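Local coordinates for oxalate biosynthetic component 1 (Burkholderia thailandensis, PDB 5IKY), which produces oxalate in quorum sensing-dependent oxalogenesis, working as a bifunctional serine hydrolase of the alpha/beta-hydrolase type with an additional lyase activity, at residues K25-A30 with L237-L242; D86-N91 with S98-T103; R262-L267 with K299-A304; P292-H297 with Y326-A331; K423-A428 with L460-I465. One frame throughout, in Å; residues are numbered along the deposited sequence.

Interaction 1: K25-A30 with L237-L242; sequences KFIPHA and LAIPGL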
# COMPACT_ATOMS: atom_id res chain seq x y z
N LYS A 25 -3.45 -29.93 -21.67
CA LYS A 25 -2.19 -29.54 -22.29
C LYS A 25 -1.74 -30.57 -23.33
O LYS A 25 -0.67 -30.44 -23.92
CB LYS A 25 -1.11 -29.34 -21.23
CG LYS A 25 -1.39 -28.18 -20.29
CD LYS A 25 -1.34 -26.86 -21.04
CE LYS A 25 -2.38 -25.88 -20.52
NZ LYS A 25 -2.33 -25.74 -19.04
N PHE A 26 -2.57 -31.59 -23.54
CA PHE A 26 -2.27 -32.62 -24.52
C PHE A 26 -3.55 -33.19 -25.12
O PHE A 26 -4.48 -33.52 -24.39
CB PHE A 26 -1.43 -33.74 -23.90
CG PHE A 26 -1.13 -34.87 -24.85
CD1 PHE A 26 -0.18 -34.73 -25.84
CD2 PHE A 26 -1.80 -36.08 -24.74
CE1 PHE A 26 0.10 -35.76 -26.71
CE2 PHE A 26 -1.53 -37.12 -25.61
CZ PHE A 26 -0.58 -36.97 -26.60
N ILE A 27 -3.58 -33.31 -26.44
CA ILE A 27 -4.70 -33.94 -27.12
C ILE A 27 -4.21 -35.11 -27.97
O ILE A 27 -3.54 -34.90 -28.98
CB ILE A 27 -5.45 -32.95 -28.02
CG1 ILE A 27 -5.98 -31.78 -27.18
CG2 ILE A 27 -6.60 -33.66 -28.72
CD1 ILE A 27 -6.66 -30.72 -28.00
N PRO A 28 -4.54 -36.34 -27.54
CA PRO A 28 -4.16 -37.56 -28.26
C PRO A 28 -4.66 -37.53 -29.70
O PRO A 28 -5.70 -36.93 -29.97
CB PRO A 28 -4.86 -38.66 -27.47
CG PRO A 28 -5.04 -38.10 -26.12
CD PRO A 28 -5.29 -36.64 -26.31
N HIS A 29 -3.92 -38.17 -30.60
CA HIS A 29 -4.30 -38.22 -32.00
C HIS A 29 -5.74 -38.70 -32.20
O HIS A 29 -6.52 -38.06 -32.92
CB HIS A 29 -3.35 -39.13 -32.76
CG HIS A 29 -3.31 -38.87 -34.24
ND1 HIS A 29 -4.06 -39.59 -35.14
CD2 HIS A 29 -2.55 -38.03 -34.97
CE1 HIS A 29 -3.82 -39.16 -36.36
NE2 HIS A 29 -2.90 -38.21 -36.29
N ALA A 30 -6.09 -39.82 -31.55
CA ALA A 30 -7.42 -40.43 -31.68
C ALA A 30 -8.59 -39.47 -31.47
O ALA A 30 -9.58 -39.55 -32.19
CB ALA A 30 -7.53 -41.59 -30.69
N LEU A 237 -12.43 -24.03 -28.27
CA LEU A 237 -12.53 -25.27 -29.02
C LEU A 237 -13.06 -26.40 -28.15
O LEU A 237 -12.52 -26.66 -27.07
CB LEU A 237 -11.16 -25.67 -29.59
CG LEU A 237 -10.59 -24.85 -30.74
CD1 LEU A 237 -9.24 -25.40 -31.13
CD2 LEU A 237 -11.54 -24.86 -31.92
N ALA A 238 -14.11 -27.07 -28.62
CA ALA A 238 -14.60 -28.27 -27.95
C ALA A 238 -13.91 -29.50 -28.53
O ALA A 238 -14.02 -29.79 -29.72
CB ALA A 238 -16.11 -28.39 -28.10
N ILE A 239 -13.19 -30.22 -27.67
CA ILE A 239 -12.47 -31.43 -28.09
C ILE A 239 -13.20 -32.68 -27.59
O ILE A 239 -13.56 -32.76 -26.42
CB ILE A 239 -11.02 -31.42 -27.57
CG1 ILE A 239 -10.34 -30.09 -27.89
CG2 ILE A 239 -10.23 -32.58 -28.15
CD1 ILE A 239 -10.15 -29.84 -29.36
N PRO A 240 -13.42 -33.65 -28.49
CA PRO A 240 -14.07 -34.91 -28.10
C PRO A 240 -13.35 -35.62 -26.96
O PRO A 240 -12.13 -35.79 -27.02
CB PRO A 240 -14.01 -35.75 -29.39
CG PRO A 240 -13.96 -34.74 -30.48
CD PRO A 240 -13.16 -33.59 -29.94
N GLY A 241 -14.09 -36.01 -25.93
CA GLY A 241 -13.51 -36.73 -24.81
C GLY A 241 -12.92 -35.86 -23.72
O GLY A 241 -12.43 -36.37 -22.71
N LEU A 242 -12.96 -34.54 -23.92
CA LEU A 242 -12.44 -33.61 -22.93
C LEU A 242 -13.55 -32.71 -22.38
O LEU A 242 -14.29 -32.10 -23.14
CB LEU A 242 -11.32 -32.75 -23.53
CG LEU A 242 -10.03 -33.50 -23.86
CD1 LEU A 242 -9.04 -32.58 -24.55
CD2 LEU A 242 -9.42 -34.10 -22.60
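I27 pushes its outer carbons against I239, the two side chains meeting tip to tip. The closest pair is I27 CD1 and I239 CG1 at 3.7 Å, and a second branch follows, with I27 CG2 lying 3.8 Å from I239 CG2. L242 crosses I27 at a slant, its CD1 4.1 Å from I27 CG1. The CG1-CD1 branch of I27 therefore touches both partners, CG1 meeting L242 and CD1 meeting I239, while CG2 meets I239. A chi1 of -59° sets CG1 beside the backbone N and CG2 anti to it.

I239 and L242 are the first and last residues of a type II beta turn, closed by the bond from L242 N to I239 O at 3.1 Å. The third turn position is G241, whose positive phi of 86° fits that turn type. Helix 37-49 adds to the same cluster, L47 touching I27 and T43 touching I239. On strand 26-28, F26 points away from the turn and stacks on Y159. The result is a small apolar core in which a type II turn, from the loop between strands 235-237 and 246-248, docks on an outermost strand of a three-stranded antiparallel sheet.

Interaction 2: D86-N91 with S98-T103; sequences DALRNN and SVWHRT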
# COMPACT_ATOMS: atom_id res chain seq x y z
N ASP A 86 -9.08 -48.80 -32.13
CA ASP A 86 -7.99 -49.47 -31.41
C ASP A 86 -7.22 -48.50 -30.54
O ASP A 86 -6.77 -48.86 -29.45
CB ASP A 86 -7.03 -50.16 -32.37
CG ASP A 86 -7.59 -51.45 -32.92
OD1 ASP A 86 -7.71 -52.41 -32.15
OD2 ASP A 86 -7.86 -51.53 -34.13
N ALA A 87 -7.05 -47.28 -31.04
CA ALA A 87 -6.39 -46.24 -30.31
C ALA A 87 -7.16 -45.87 -29.05
O ALA A 87 -6.57 -45.70 -27.99
CB ALA A 87 -6.20 -45.01 -31.20
N LEU A 88 -8.48 -45.71 -29.20
CA LEU A 88 -9.34 -45.38 -28.07
C LEU A 88 -9.27 -46.45 -26.98
O LEU A 88 -9.18 -46.13 -25.80
CB LEU A 88 -10.79 -45.21 -28.52
CG LEU A 88 -11.19 -43.86 -29.13
CD1 LEU A 88 -10.83 -43.79 -30.60
CD2 LEU A 88 -12.68 -43.60 -28.93
N ARG A 89 -9.30 -47.71 -27.39
CA ARG A 89 -9.24 -48.81 -26.44
C ARG A 89 -7.86 -48.90 -25.80
O ARG A 89 -7.74 -49.24 -24.62
CB ARG A 89 -9.59 -50.13 -27.14
CG ARG A 89 -10.56 -51.00 -26.35
CD ARG A 89 -11.55 -51.70 -27.27
NE ARG A 89 -12.53 -52.49 -26.52
CZ ARG A 89 -13.69 -52.91 -27.01
NH1 ARG A 89 -14.03 -52.61 -28.26
NH2 ARG A 89 -14.51 -53.62 -26.26
N ASN A 90 -6.83 -48.58 -26.57
CA ASN A 90 -5.46 -48.60 -26.07
C ASN A 90 -5.22 -47.44 -25.12
O ASN A 90 -4.43 -47.55 -24.18
CB ASN A 90 -4.46 -48.57 -27.23
CG ASN A 90 -3.13 -49.19 -26.87
OD1 ASN A 90 -2.69 -49.13 -25.72
ND2 ASN A 90 -2.47 -49.79 -27.85
N ASN A 91 -5.90 -46.33 -25.37
CA ASN A 91 -5.85 -45.17 -24.48
C ASN A 91 -6.91 -45.23 -23.39
O ASN A 91 -7.17 -44.23 -22.72
CB ASN A 91 -5.99 -43.87 -25.28
CG ASN A 91 -4.70 -43.43 -25.93
OD1 ASN A 91 -3.61 -43.81 -25.49
ND2 ASN A 91 -4.80 -42.60 -26.97
N SER A 98 -22.91 -46.32 -29.57
CA SER A 98 -22.34 -45.13 -30.18
C SER A 98 -21.52 -44.33 -29.18
O SER A 98 -20.75 -43.44 -29.55
CB SER A 98 -23.44 -44.25 -30.78
OG SER A 98 -24.43 -43.94 -29.81
N VAL A 99 -21.69 -44.64 -27.89
CA VAL A 99 -21.07 -43.86 -26.83
C VAL A 99 -19.79 -44.49 -26.28
O VAL A 99 -19.79 -45.64 -25.84
CB VAL A 99 -22.05 -43.66 -25.65
CG1 VAL A 99 -21.37 -42.90 -24.52
CG2 VAL A 99 -23.30 -42.93 -26.11
N TRP A 100 -18.71 -43.72 -26.31
CA TRP A 100 -17.46 -44.12 -25.68
C TRP A 100 -17.29 -43.40 -24.35
O TRP A 100 -17.71 -42.25 -24.20
CB TRP A 100 -16.26 -43.82 -26.59
CG TRP A 100 -16.16 -44.69 -27.80
CD1 TRP A 100 -16.89 -44.59 -28.95
CD2 TRP A 100 -15.26 -45.79 -27.99
NE1 TRP A 100 -16.51 -45.56 -29.84
CE2 TRP A 100 -15.51 -46.31 -29.27
CE3 TRP A 100 -14.28 -46.39 -27.19
CZ2 TRP A 100 -14.81 -47.40 -29.78
CZ3 TRP A 100 -13.58 -47.47 -27.70
CH2 TRP A 100 -13.85 -47.97 -28.98
N HIS A 101 -16.67 -44.06 -23.38
CA HIS A 101 -16.36 -43.43 -22.10
C HIS A 101 -15.14 -44.08 -21.47
O HIS A 101 -14.84 -45.25 -21.73
CB HIS A 101 -17.56 -43.50 -21.15
CG HIS A 101 -18.00 -44.89 -20.83
ND1 HIS A 101 -17.59 -45.55 -19.69
CD2 HIS A 101 -18.82 -45.74 -21.48
CE1 HIS A 101 -18.13 -46.75 -19.66
NE2 HIS A 101 -18.88 -46.90 -20.74
N ARG A 102 -14.42 -43.32 -20.65
CA ARG A 102 -13.19 -43.83 -20.04
C ARG A 102 -13.46 -44.64 -18.78
O ARG A 102 -14.02 -44.14 -17.81
CB ARG A 102 -12.24 -42.68 -19.71
CG ARG A 102 -11.08 -42.58 -20.68
CD ARG A 102 -9.88 -41.92 -20.03
NE ARG A 102 -8.76 -41.78 -20.97
CZ ARG A 102 -7.60 -41.22 -20.66
NH1 ARG A 102 -7.40 -40.74 -19.44
NH2 ARG A 102 -6.64 -41.13 -21.57
N THR A 103 -13.03 -45.89 -18.81
CA THR A 103 -13.14 -46.78 -17.66
C THR A 103 -11.79 -46.90 -16.96
O THR A 103 -11.72 -47.18 -15.77
CB THR A 103 -13.64 -48.17 -18.08
OG1 THR A 103 -12.85 -48.63 -19.19
CG2 THR A 103 -15.09 -48.10 -18.50
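L88 and W100 join the last turn of helix 82-90 to strand 99-102, which with strand 93-96 forms the beta hairpin that follows the helix: a helix packed on a small antiparallel sheet. This is the tight half. L88 CD2 sits over one face of the indole, 3.8 Å from the centroid of the six-membered ring and 24° off its normal, a CH-pi contact. L88 CB adds a second touch, 3.7 Å from W100 CZ3. Beyond L88, H85 meets the indole ring at a steep angle, and P95 of the hairpin also touches it.

The other half is looser and more polar. R89 is exposed and merely skirts W100, while its NH1 bonds to H85 NE2. R102 leaves its strand with an extended chain from CG to NE, which carries the guanidinium to the end of the helix, where N91 is the first residue to drop out of helical angles. The firm partner of R102 is E63, salt-bridged to NH1; on the N91 side, R102 NH2 lies 3.3 Å from N91 O.

Interaction 3: R262-L267 with K299-A304; sequences RIMPTL and KRYGHA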
# COMPACT_ATOMS: atom_id res chain seq x y z
N ARG A 262 -12.57 1.15 -16.49
CA ARG A 262 -12.69 0.40 -15.25
C ARG A 262 -11.38 0.42 -14.46
O ARG A 262 -11.38 0.68 -13.26
CB ARG A 262 -13.11 -1.05 -15.54
N ILE A 263 -10.28 0.15 -15.15
CA ILE A 263 -8.96 0.09 -14.52
C ILE A 263 -8.55 1.39 -13.83
O ILE A 263 -8.18 1.38 -12.65
CB ILE A 263 -7.87 -0.28 -15.55
CG1 ILE A 263 -8.06 -1.71 -16.05
CG2 ILE A 263 -6.48 -0.11 -14.95
CD1 ILE A 263 -7.13 -2.08 -17.19
N MET A 264 -8.63 2.50 -14.55
CA MET A 264 -8.12 3.77 -14.05
C MET A 264 -8.84 4.29 -12.79
O MET A 264 -8.17 4.64 -11.82
CB MET A 264 -8.16 4.83 -15.16
CG MET A 264 -7.24 4.51 -16.32
SD MET A 264 -5.51 4.52 -15.81
CE MET A 264 -5.30 6.25 -15.43
N PRO A 265 -10.18 4.36 -12.80
CA PRO A 265 -10.82 4.84 -11.57
C PRO A 265 -10.54 3.95 -10.36
O PRO A 265 -10.40 4.46 -9.24
CB PRO A 265 -12.31 4.83 -11.91
CG PRO A 265 -12.36 4.90 -13.39
CD PRO A 265 -11.19 4.10 -13.85
N THR A 266 -10.45 2.64 -10.58
CA THR A 266 -10.15 1.70 -9.51
C THR A 266 -8.77 1.96 -8.91
O THR A 266 -8.62 2.02 -7.69
CB THR A 266 -10.22 0.25 -10.00
OG1 THR A 266 -11.55 -0.04 -10.46
CG2 THR A 266 -9.86 -0.72 -8.88
N LEU A 267 -7.77 2.12 -9.77
CA LEU A 267 -6.41 2.39 -9.32
C LEU A 267 -6.30 3.75 -8.64
O LEU A 267 -5.58 3.90 -7.66
CB LEU A 267 -5.43 2.31 -10.50
CG LEU A 267 -5.07 0.89 -10.93
CD1 LEU A 267 -4.10 0.90 -12.11
CD2 LEU A 267 -4.48 0.11 -9.76
N LYS A 299 -7.31 10.57 -20.96
CA LYS A 299 -8.34 11.52 -20.56
C LYS A 299 -8.42 11.59 -19.04
O LYS A 299 -7.64 10.95 -18.34
CB LYS A 299 -9.69 11.12 -21.13
CG LYS A 299 -10.13 9.73 -20.72
CD LYS A 299 -11.53 9.40 -21.21
CE LYS A 299 -11.99 8.06 -20.67
NZ LYS A 299 -13.39 7.75 -21.06
N ARG A 300 -9.37 12.37 -18.53
CA ARG A 300 -9.58 12.47 -17.10
C ARG A 300 -10.51 11.36 -16.62
O ARG A 300 -11.57 11.14 -17.20
CB ARG A 300 -10.13 13.85 -16.74
CG ARG A 300 -9.13 14.97 -16.98
CD ARG A 300 -9.78 16.35 -16.90
NE ARG A 300 -8.77 17.41 -16.91
CZ ARG A 300 -8.24 17.92 -18.02
NH1 ARG A 300 -8.61 17.48 -19.21
NH2 ARG A 300 -7.33 18.89 -17.93
N TYR A 301 -10.10 10.66 -15.56
CA TYR A 301 -10.87 9.53 -15.03
C TYR A 301 -11.40 9.78 -13.63
O TYR A 301 -10.80 10.50 -12.84
CB TYR A 301 -10.01 8.26 -15.01
CG TYR A 301 -9.65 7.71 -16.38
CD1 TYR A 301 -10.48 6.82 -17.04
CD2 TYR A 301 -8.45 8.07 -17.00
CE1 TYR A 301 -10.15 6.31 -18.28
CE2 TYR A 301 -8.11 7.56 -18.24
CZ TYR A 301 -8.96 6.68 -18.87
OH TYR A 301 -8.62 6.18 -20.11
N GLY A 302 -12.54 9.16 -13.32
CA GLY A 302 -13.10 9.19 -11.98
C GLY A 302 -13.69 10.52 -11.56
O GLY A 302 -13.70 11.49 -12.33
N HIS A 303 -14.19 10.57 -10.33
CA HIS A 303 -14.77 11.79 -9.78
C HIS A 303 -13.72 12.87 -9.56
O HIS A 303 -14.00 14.06 -9.64
CB HIS A 303 -15.50 11.50 -8.47
CG HIS A 303 -16.69 10.60 -8.62
ND1 HIS A 303 -17.79 10.94 -9.38
CD2 HIS A 303 -16.95 9.37 -8.11
CE1 HIS A 303 -18.68 9.96 -9.33
NE2 HIS A 303 -18.19 9.00 -8.56
N ALA A 304 -12.49 12.43 -9.28
CA ALA A 304 -11.39 13.36 -9.05
C ALA A 304 -10.90 13.98 -10.35
O ALA A 304 -10.11 14.92 -10.34
CB ALA A 304 -10.25 12.66 -8.34
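M264 lays its CB over one face of the Y301 ring, 3.6 Å from the centroid and 18° off the normal, a CH-pi contact. CG continues across the same face, 3.7 Å from Y301 CE2. The chain then bends at chi2 (-64°) and chi3 (-67°), which folds it back over the ring and brings CE to 4.0 Å from Y301 CD2. SD stands higher, 5.0 Å from the ring centroid, as a Met-aromatic contact. P265 adds a lighter touch, its CD 4.3 Å from Y301 CD1, and its ring also borders G302, where the two backbones come nearest.

Several features set these groups in place. The opposite face of Y301 carries K299 CG, so the ring is sandwiched between a methionine and a lysine chain; K299 NZ reaches back to D261 in a salt bridge. Y301 OH is bonded to H297 O, which fixes the far end of the ring. The helix is kinked at P265, whose N makes no bond to the preceding turn, while R262 O accepts T266 OG1 at 2.9 Å.

M264 bridges the loop and the sheet, touching L276 and L278 of strand 275-278 as well as Y301. I263 and T266 pack on helix 206-218, and from the loop itself H303 O bonds to R574 of helix 562-579.

Interaction 4: P292-H297 with Y326-A331; sequences PLRRAH and YDNPNA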
# COMPACT_ATOMS: atom_id res chain seq x y z
N PRO A 292 -6.47 8.06 -33.99
CA PRO A 292 -6.71 8.83 -32.77
C PRO A 292 -6.95 7.93 -31.55
O PRO A 292 -6.96 8.41 -30.42
CB PRO A 292 -7.97 9.64 -33.10
CG PRO A 292 -8.00 9.70 -34.60
CD PRO A 292 -7.42 8.40 -35.06
N LEU A 293 -7.13 6.63 -31.79
CA LEU A 293 -7.31 5.67 -30.70
C LEU A 293 -6.08 5.64 -29.81
O LEU A 293 -6.17 5.37 -28.61
CB LEU A 293 -7.60 4.28 -31.26
CG LEU A 293 -7.69 3.13 -30.25
CD1 LEU A 293 -8.79 3.41 -29.23
CD2 LEU A 293 -7.93 1.80 -30.94
N ARG A 294 -4.92 5.95 -30.39
CA ARG A 294 -3.66 5.91 -29.66
C ARG A 294 -3.55 7.00 -28.59
O ARG A 294 -2.52 7.11 -27.92
CB ARG A 294 -2.48 6.01 -30.64
CG ARG A 294 -2.39 4.84 -31.61
CD ARG A 294 -1.14 4.92 -32.47
NE ARG A 294 0.08 4.78 -31.68
CZ ARG A 294 1.31 4.84 -32.18
NH1 ARG A 294 1.49 5.03 -33.48
NH2 ARG A 294 2.36 4.69 -31.38
N ARG A 295 -4.60 7.80 -28.44
CA ARG A 295 -4.65 8.81 -27.38
C ARG A 295 -6.05 8.93 -26.76
O ARG A 295 -6.27 9.75 -25.88
CB ARG A 295 -4.20 10.17 -27.92
CG ARG A 295 -5.00 10.69 -29.10
CD ARG A 295 -4.55 12.10 -29.49
NE ARG A 295 -5.27 12.61 -30.65
CZ ARG A 295 -4.86 12.45 -31.91
NH1 ARG A 295 -3.74 11.80 -32.17
NH2 ARG A 295 -5.58 12.95 -32.90
N ALA A 296 -6.98 8.10 -27.23
CA ALA A 296 -8.36 8.14 -26.75
C ALA A 296 -8.47 7.76 -25.27
O ALA A 296 -9.39 8.18 -24.58
CB ALA A 296 -9.24 7.24 -27.59
N HIS A 297 -7.53 6.95 -24.79
CA HIS A 297 -7.52 6.54 -23.39
C HIS A 297 -6.83 7.56 -22.49
O HIS A 297 -6.83 7.44 -21.27
CB HIS A 297 -6.86 5.16 -23.23
CG HIS A 297 -5.46 5.08 -23.76
ND1 HIS A 297 -5.06 5.71 -24.92
CD2 HIS A 297 -4.38 4.40 -23.31
CE1 HIS A 297 -3.79 5.44 -25.15
NE2 HIS A 297 -3.35 4.65 -24.19
N TYR A 326 5.41 -0.62 -35.45
CA TYR A 326 4.47 0.43 -35.81
C TYR A 326 5.21 1.70 -36.18
O TYR A 326 6.35 1.91 -35.76
CB TYR A 326 3.49 0.69 -34.66
CG TYR A 326 4.15 0.88 -33.31
CD1 TYR A 326 4.55 -0.21 -32.55
CD2 TYR A 326 4.37 2.15 -32.79
CE1 TYR A 326 5.15 -0.04 -31.31
CE2 TYR A 326 4.97 2.33 -31.56
CZ TYR A 326 5.36 1.23 -30.82
OH TYR A 326 5.96 1.39 -29.60
N ASP A 327 4.57 2.54 -36.99
CA ASP A 327 5.18 3.78 -37.42
C ASP A 327 4.70 4.94 -36.55
O ASP A 327 3.62 4.87 -35.95
CB ASP A 327 4.87 4.05 -38.90
CG ASP A 327 5.67 5.21 -39.46
OD1 ASP A 327 6.85 5.35 -39.09
OD2 ASP A 327 5.11 5.98 -40.28
N ASN A 328 5.49 6.00 -36.48
CA ASN A 328 5.10 7.20 -35.75
C ASN A 328 5.37 8.46 -36.58
O ASN A 328 6.36 9.15 -36.36
CB ASN A 328 5.84 7.29 -34.41
CG ASN A 328 5.60 6.07 -33.52
OD1 ASN A 328 4.57 5.97 -32.85
ND2 ASN A 328 6.55 5.14 -33.51
N PRO A 329 4.47 8.75 -37.54
CA PRO A 329 4.61 9.93 -38.40
C PRO A 329 4.63 11.23 -37.60
O PRO A 329 4.07 11.29 -36.50
CB PRO A 329 3.37 9.86 -39.30
CG PRO A 329 2.98 8.42 -39.29
CD PRO A 329 3.30 7.94 -37.91
N ASN A 330 5.27 12.26 -38.15
CA ASN A 330 5.51 13.50 -37.44
C ASN A 330 4.24 14.28 -37.08
O ASN A 330 4.12 14.79 -35.97
CB ASN A 330 6.46 14.39 -38.26
CG ASN A 330 7.85 13.79 -38.38
OD1 ASN A 330 8.37 13.22 -37.43
ND2 ASN A 330 8.44 13.91 -39.56
N ALA A 331 3.31 14.39 -38.03
CA ALA A 331 2.06 15.09 -37.77
C ALA A 331 1.26 14.39 -36.67
O ALA A 331 0.62 15.04 -35.85
CB ALA A 331 1.23 15.20 -39.03
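R294 grips the 326-331 segment with its guanidinium. NH2 donates to N328 OD1 at 2.9 Å with an N-H...O angle of 142°, the nitrogen lying in the carbonyl plane of the amide, although OD1 is tilted out of the guanidinium plane. NH1 donates to the backbone oxygen D327 O at 3.3 Å, and that oxygen lies at the guanidinium edge, close to its plane. A weak third bond runs from NH1 to N328 OD1, so this one oxygen spans the two terminal nitrogens, NH1 only weakly. The chain is bent at chi3 (65°), which turns the guanidinium out of line with the extended stem.

Other carbonyls complete the grip: NE bonds to T280 O and NH1 to S289 O. N328 is fixed in turn through ND2 to G316 O. T280 and G316 follow strands 275-278 and 310-313, which places the contact at the C-terminal end of a parallel beta barrel of the TIM type, the end where such barrels carry their active sites. The magnesium ion bound by H227 and E477 is about 7 Å from the side chain of Y326.

Y326 borders the guanidinium with its ring plane 88° from that of R294, and its CE2 is 3.5 Å from R294 NH2. Further out, F332 of helix 330-343 packs on R294, while L333 and V318 touch N328; P329 occupies the N-cap position of that helix.

Interaction 5: K423-A428 with L460-I465; sequences KAVELA and LVDVAI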
# COMPACT_ATOMS: atom_id res chain seq x y z
N LYS A 423 31.98 -9.70 -18.02
CA LYS A 423 32.20 -9.44 -19.44
C LYS A 423 30.87 -9.11 -20.12
O LYS A 423 30.82 -8.27 -21.02
CB LYS A 423 32.85 -10.65 -20.12
N ALA A 424 29.80 -9.75 -19.67
CA ALA A 424 28.47 -9.48 -20.20
C ALA A 424 28.02 -8.07 -19.82
O ALA A 424 27.43 -7.36 -20.63
CB ALA A 424 27.47 -10.51 -19.70
N VAL A 425 28.32 -7.67 -18.58
CA VAL A 425 27.96 -6.35 -18.09
C VAL A 425 28.72 -5.27 -18.84
O VAL A 425 28.15 -4.26 -19.26
CB VAL A 425 28.22 -6.21 -16.58
CG1 VAL A 425 28.01 -4.78 -16.12
CG2 VAL A 425 27.32 -7.16 -15.80
N GLU A 426 30.02 -5.48 -19.02
CA GLU A 426 30.87 -4.53 -19.72
C GLU A 426 30.41 -4.35 -21.17
O GLU A 426 30.36 -3.23 -21.68
CB GLU A 426 32.33 -4.97 -19.69
N LEU A 427 30.07 -5.46 -21.82
CA LEU A 427 29.59 -5.42 -23.20
C LEU A 427 28.31 -4.60 -23.31
O LEU A 427 28.17 -3.78 -24.22
CB LEU A 427 29.35 -6.83 -23.73
CG LEU A 427 30.58 -7.64 -24.15
CD1 LEU A 427 30.18 -9.02 -24.66
CD2 LEU A 427 31.38 -6.88 -25.20
N ALA A 428 27.39 -4.82 -22.39
CA ALA A 428 26.10 -4.13 -22.40
C ALA A 428 26.27 -2.64 -22.09
O ALA A 428 25.67 -1.79 -22.76
CB ALA A 428 25.15 -4.77 -21.40
N LEU A 460 20.47 -6.54 -15.33
CA LEU A 460 19.65 -5.36 -15.10
C LEU A 460 20.23 -4.41 -14.05
O LEU A 460 20.43 -3.23 -14.32
CB LEU A 460 18.24 -5.79 -14.69
CG LEU A 460 17.09 -4.86 -15.05
CD1 LEU A 460 17.32 -4.19 -16.39
CD2 LEU A 460 15.79 -5.64 -15.06
N VAL A 461 20.51 -4.93 -12.86
CA VAL A 461 21.02 -4.10 -11.78
C VAL A 461 22.43 -3.58 -12.06
O VAL A 461 22.70 -2.39 -11.95
CB VAL A 461 21.01 -4.86 -10.44
CG1 VAL A 461 21.70 -4.04 -9.37
CG2 VAL A 461 19.59 -5.19 -10.04
N ASP A 462 23.34 -4.49 -12.43
CA ASP A 462 24.74 -4.13 -12.65
C ASP A 462 24.91 -3.11 -13.77
O ASP A 462 25.71 -2.18 -13.65
CB ASP A 462 25.57 -5.38 -12.96
CG ASP A 462 25.80 -6.25 -11.73
OD1 ASP A 462 25.96 -5.68 -10.62
OD2 ASP A 462 25.83 -7.49 -11.86
N VAL A 463 24.16 -3.27 -14.86
CA VAL A 463 24.25 -2.34 -15.97
C VAL A 463 23.66 -0.98 -15.59
O VAL A 463 24.24 0.06 -15.91
CB VAL A 463 23.52 -2.88 -17.23
CG1 VAL A 463 23.35 -1.78 -18.27
CG2 VAL A 463 24.29 -4.05 -17.81
N ALA A 464 22.53 -0.99 -14.89
CA ALA A 464 21.88 0.24 -14.45
C ALA A 464 22.78 1.05 -13.52
O ALA A 464 22.82 2.28 -13.59
CB ALA A 464 20.56 -0.07 -13.78
N ILE A 465 23.50 0.35 -12.64
CA ILE A 465 24.45 1.01 -11.75
C ILE A 465 25.60 1.62 -12.54
O ILE A 465 25.97 2.77 -12.31
CB ILE A 465 25.02 0.03 -10.70
CG1 ILE A 465 23.92 -0.51 -9.79
CG2 ILE A 465 26.10 0.71 -9.87
CD1 ILE A 465 24.39 -1.62 -8.89
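D462 contributes the flat group here, a carboxylate whose two oxygens turn to partners beyond the two segments: OD1 forms a salt bridge with R511, and OD2 is bonded to H421 NE2. The aliphatic CB of the same residue faces V425. This is helix-helix packing in the outer layer of a TIM-type barrel, between helix 418-442, which precedes strand 446-451, and helix 460-466, which follows it. The axes of the two short segments approach to 9.4 Å and cross at -47°. V425 and V463 mark the close point, their CA atoms 5.9 Å apart.

V425 meets D462 at about a right angle, and both its methyls take part: CG2 lies 3.8 Å from D462 CB and CG1 lies 4.0 Å from it. Its chi1 of 173° puts CG1 anti to the backbone N, and that methyl also comes within 4.2 Å of V463 CG2 as the two valines slide past each other in opposite directions. Because H421 belongs to the same helix as V425, the D462 carboxylate adds a polar tie to the apolar contacts of these segments. Beyond the valines, the small A428 lets V463 in close, A428 CB to V463 CG2 measuring 3.8 Å.

How the interactions relate
Interactions 1 and 2 lie together, far from the centre of the chain: interaction 2 is nested within the loop closed by interaction 1, and the two touch through A30 CB and A87 CB at 3.7 Å. Interaction 1 is buried and wholly apolar, whereas interaction 2 grades from a covered indole to exposed charge. Interactions 3, 4 and 5 belong to the barrel region. Interactions 3 and 4 have alternating segments that adjoin in sequence, yet their centres are 22 Å apart and their chemistry diverges: ring-face packing against a helix in one, bonds of a buried arginine, beside a tyrosine about 7 Å from the magnesium ion, in the other. Interaction 5, partly buried, joins two barrel helices by methyl packing.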